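Local coordinates for protein endoglucanase (Bacillus akibai, PDB 1UWW) that hydrolyses internal beta-1,4-glucosidic linkages of cellulose and related glucans, this chain being its family 28 carbohydrate-binding module, specific for non-crystalline cellulose, at residues 45-50 and 180-185. Sequence-based numbering, arbitrary orientation.
Sequences EEANGS and RVFVDN. With CA (calcium ion), chain C.
Asp-184 OD2 is gripped from two directions: it binds the calcium ion at 2.5 Å and accepts a 2.8 Å hydrogen bond from a water that also donates to Ala-47 O. Its twin OD1 lies equally near the metal, so the carboxylate chelates calcium through both oxygens, a task an aspartate suits because its short arm keeps the charged group close to the strand. From the end of 45-50, Ser-50 adds a small neutral ligand, its OG 2.4 Å from calcium; chi1 of -174° sets this oxygen beside its own carbonyl carbon, facing the ion. Ser-50 OG and Asp-184 OD2, 3.1 Å apart, meet as fellow ligands of one metal rather than as a hydrogen-bonded pair. A further water binds calcium and donates to Asn-185 OD1, while Val-21, Glu-23 and Asn-51 complete the protein part of the site. In this beta-sandwich module, 43-47 and 50-58 form a hairpin at the edge of one antiparallel sheet, and 180-189 is the next strand inward. The hairpin closes through a type I' turn, Ala-47 to Ser-50, whose middle residues have positive phi, which asparagine and glycine adopt more readily than most; Glu-46 OE2 accepts a hydrogen bond from Gly-49 N. On the strand side of the turn, Ala-47 lays its small methyl over one face of the buried Phe-182 ring, CB 4.1 Å from the centroid, a CH-pi contact. Glu-45 CB touches that ring's edge at CE2 (3.8 Å). Glu-45 OE2 hydrogen-bonds Thr-43 OG1 and Arg-180 NH1 Ser-54 OG; OE2 and NH1, 4.8 Å apart, probably attract only at long range.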
ATOM      1  N   GLU A  45     -12.155   8.214  23.757  1.00 20.51           N
ATOM      2  CA  GLU A  45     -13.223   9.155  23.431  1.00 20.88           C
ATOM      3  C   GLU A  45     -14.406   8.403  22.788  1.00 21.43           C
ATOM      4  O   GLU A  45     -14.236   7.371  22.140  1.00 20.98           O
ATOM      5  CB  GLU A  45     -12.719  10.257  22.496  1.00 21.33           C
ATOM      6  CG  GLU A  45     -11.465  10.985  22.964  1.00 22.37           C
ATOM      7  CD  GLU A  45     -11.674  11.857  24.181  1.00 25.76           C
ATOM      8  OE1 GLU A  45     -12.854  12.146  24.537  1.00 29.46           O
ATOM      9  OE2 GLU A  45     -10.627  12.220  24.778  1.00 26.80           O
ATOM     10  N   GLU A  46     -15.612   8.947  22.913  1.00 21.11           N
ATOM     11  CA  GLU A  46     -16.806   8.350  22.342  1.00 22.21           C
ATOM     12  C   GLU A  46     -16.862   8.538  20.827  1.00 20.93           C
ATOM     13  O   GLU A  46     -16.623   9.638  20.311  1.00 21.77           O
ATOM     14  CB  GLU A  46     -18.052   8.936  23.009  1.00 23.43           C
ATOM     15  CG  GLU A  46     -19.363   8.285  22.560  1.00 28.08           C
ATOM     16  CD  GLU A  46     -20.024   8.974  21.369  1.00 32.19           C
ATOM     17  OE1 GLU A  46     -19.763  10.182  21.136  1.00 37.61           O
ATOM     18  OE2 GLU A  46     -20.829   8.333  20.650  1.00 31.62           O
ATOM     19  N   ALA A  47     -17.142   7.464  20.111  1.00 19.70           N
ATOM     20  CA  ALA A  47     -17.410   7.515  18.679  1.00 19.51           C
ATOM     21  C   ALA A  47     -18.473   6.482  18.357  1.00 19.56           C
ATOM     22  O   ALA A  47     -18.305   5.288  18.644  1.00 19.13           O
ATOM     23  CB  ALA A  47     -16.154   7.228  17.861  1.00 20.54           C
ATOM     24  N   ASN A  48     -19.569   6.926  17.759  1.00 19.01           N
ATOM     25  CA  ASN A  48     -20.580   6.002  17.241  1.00 18.83           C
ATOM     26  C   ASN A  48     -21.189   5.124  18.339  1.00 18.97           C
ATOM     27  O   ASN A  48     -21.539   3.976  18.077  1.00 19.26           O
ATOM     28  CB  ASN A  48     -19.958   5.175  16.096  1.00 18.98           C
ATOM     29  CG  ASN A  48     -20.973   4.380  15.272  1.00 19.55           C
ATOM     30  OD1 ASN A  48     -22.132   4.789  15.098  1.00 20.15           O
ATOM     31  ND2 ASN A  48     -20.505   3.290  14.673  1.00 19.10           N
ATOM     32  N   GLY A  49     -21.296   5.678  19.538  1.00 18.72           N
ATOM     33  CA  GLY A  49     -21.910   5.001  20.670  1.00 19.73           C
ATOM     34  C   GLY A  49     -21.045   3.969  21.349  1.00 21.49           C
ATOM     35  O   GLY A  49     -21.543   3.047  22.037  1.00 22.69           O
ATOM     36  N   SER A  50     -19.737   4.121  21.203  1.00 20.69           N
ATOM     37  CA  SER A  50     -18.813   3.261  21.915  1.00 20.69           C
ATOM     38  C   SER A  50     -17.543   4.045  22.188  1.00 20.62           C
ATOM     39  O   SER A  50     -17.254   5.013  21.503  1.00 22.74           O
ATOM     40  CB  SER A  50     -18.516   2.013  21.086  1.00 20.82           C
ATOM     41  OG  SER A  50     -17.721   1.066  21.805  1.00 20.15           O
ATOM     42  N   ARG A 180      -9.679  14.874  14.301  1.00 16.81           N
ATOM     43  CA  ARG A 180      -9.601  13.806  15.294  1.00 16.97           C
ATOM     44  C   ARG A 180      -9.959  12.487  14.627  1.00 17.35           C
ATOM     45  O   ARG A 180     -10.823  12.458  13.756  1.00 18.14           O
ATOM     46  CB  ARG A 180     -10.521  14.120  16.475  1.00 18.02           C
ATOM     47  CG  ARG A 180     -10.467  13.071  17.558  1.00 18.17           C
ATOM     48  CD  ARG A 180     -11.115  13.494  18.854  1.00 20.21           C
ATOM     49  NE  ARG A 180     -10.298  14.444  19.598  1.00 21.98           N
ATOM     50  CZ  ARG A 180      -9.217  14.136  20.292  1.00 21.83           C
ATOM     51  NH1 ARG A 180      -8.799  12.886  20.423  1.00 20.36           N
ATOM     52  NH2 ARG A 180      -8.523  15.084  20.917  1.00 25.55           N
ATOM     53  N   VAL A 181      -9.235  11.438  15.005  1.00 17.44           N
ATOM     54  CA  VAL A 181      -9.506  10.099  14.504  1.00 18.24           C
ATOM     55  C   VAL A 181      -9.715   9.184  15.708  1.00 17.62           C
ATOM     56  O   VAL A 181      -9.327   9.465  16.845  1.00 16.83           O
ATOM     57  CB  VAL A 181      -8.440   9.568  13.542  1.00 19.41           C
ATOM     58  CG1 VAL A 181      -8.258  10.502  12.346  1.00 20.25           C
ATOM     59  CG2 VAL A 181      -7.151   9.305  14.228  1.00 18.17           C
ATOM     60  N   PHE A 182     -10.365   8.063  15.427  1.00 16.85           N
ATOM     61  CA  PHE A 182     -10.816   7.117  16.457  1.00 16.58           C
ATOM     62  C   PHE A 182     -10.653   5.692  15.906  1.00 15.68           C
ATOM     63  O   PHE A 182     -11.023   5.419  14.760  1.00 16.50           O
ATOM     64  CB  PHE A 182     -12.296   7.302  16.807  1.00 16.79           C
ATOM     65  CG  PHE A 182     -12.720   8.730  17.135  1.00 18.10           C
ATOM     66  CD1 PHE A 182     -12.947   9.677  16.116  1.00 18.33           C
ATOM     67  CD2 PHE A 182     -12.961   9.089  18.440  1.00 17.78           C
ATOM     68  CE1 PHE A 182     -13.370  10.956  16.414  1.00 19.27           C
ATOM     69  CE2 PHE A 182     -13.411  10.395  18.750  1.00 20.22           C
ATOM     70  CZ  PHE A 182     -13.621  11.300  17.746  1.00 18.85           C
ATOM     71  N   VAL A 183     -10.160   4.791  16.745  1.00 16.15           N
ATOM     72  CA  VAL A 183      -9.995   3.365  16.422  1.00 16.27           C
ATOM     73  C   VAL A 183     -10.741   2.537  17.465  1.00 16.28           C
ATOM     74  O   VAL A 183     -10.571   2.731  18.661  1.00 16.65           O
ATOM     75  CB  VAL A 183      -8.485   3.022  16.471  1.00 16.60           C
ATOM     76  CG1 VAL A 183      -8.216   1.515  16.455  1.00 17.74           C
ATOM     77  CG2 VAL A 183      -7.729   3.735  15.351  1.00 17.49           C
ATOM     78  N   ASP A 184     -11.540   1.580  17.003  1.00 16.70           N
ATOM     79  CA  ASP A 184     -12.277   0.707  17.926  1.00 16.72           C
ATOM     80  C   ASP A 184     -12.316  -0.736  17.411  1.00 16.06           C
ATOM     81  O   ASP A 184     -12.223  -0.991  16.223  1.00 16.34           O
ATOM     82  CB  ASP A 184     -13.695   1.232  18.154  1.00 15.27           C
ATOM     83  CG  ASP A 184     -14.321   0.772  19.466  1.00 17.32           C
ATOM     84  OD1 ASP A 184     -13.693   0.075  20.301  1.00 17.39           O
ATOM     85  OD2 ASP A 184     -15.489   1.181  19.721  1.00 17.79           O
ATOM     86  N   ASN A 185     -12.465  -1.669  18.338  1.00 16.22           N
ATOM     87  CA  ASN A 185     -12.742  -3.074  18.007  1.00 16.55           C
ATOM     88  C   ASN A 185     -11.642  -3.714  17.157  1.00 16.38           C
ATOM     89  O   ASN A 185     -11.915  -4.376  16.166  1.00 18.35           O
ATOM     90  CB  ASN A 185     -14.123  -3.246  17.375  1.00 17.26           C
ATOM     91  CG  ASN A 185     -15.205  -2.688  18.230  1.00 18.33           C
ATOM     92  OD1 ASN A 185     -15.296  -3.030  19.409  1.00 18.10           O
ATOM     93  ND2 ASN A 185     -16.009  -1.796  17.672  1.00 19.45           N
TER
HETATM   94 CA    CA C1192     -15.361   0.492  22.073  1.00 17.48          CA
HETATM   95  O   HOH W   1     -16.954   2.779  17.879  1.00 24.81           O
HETATM   96  O   HOH W   2     -18.137  -0.575  19.265  1.00 23.38           O
HETATM   97  O   HOH W   3     -16.233  -1.637  21.586  1.00 19.16           O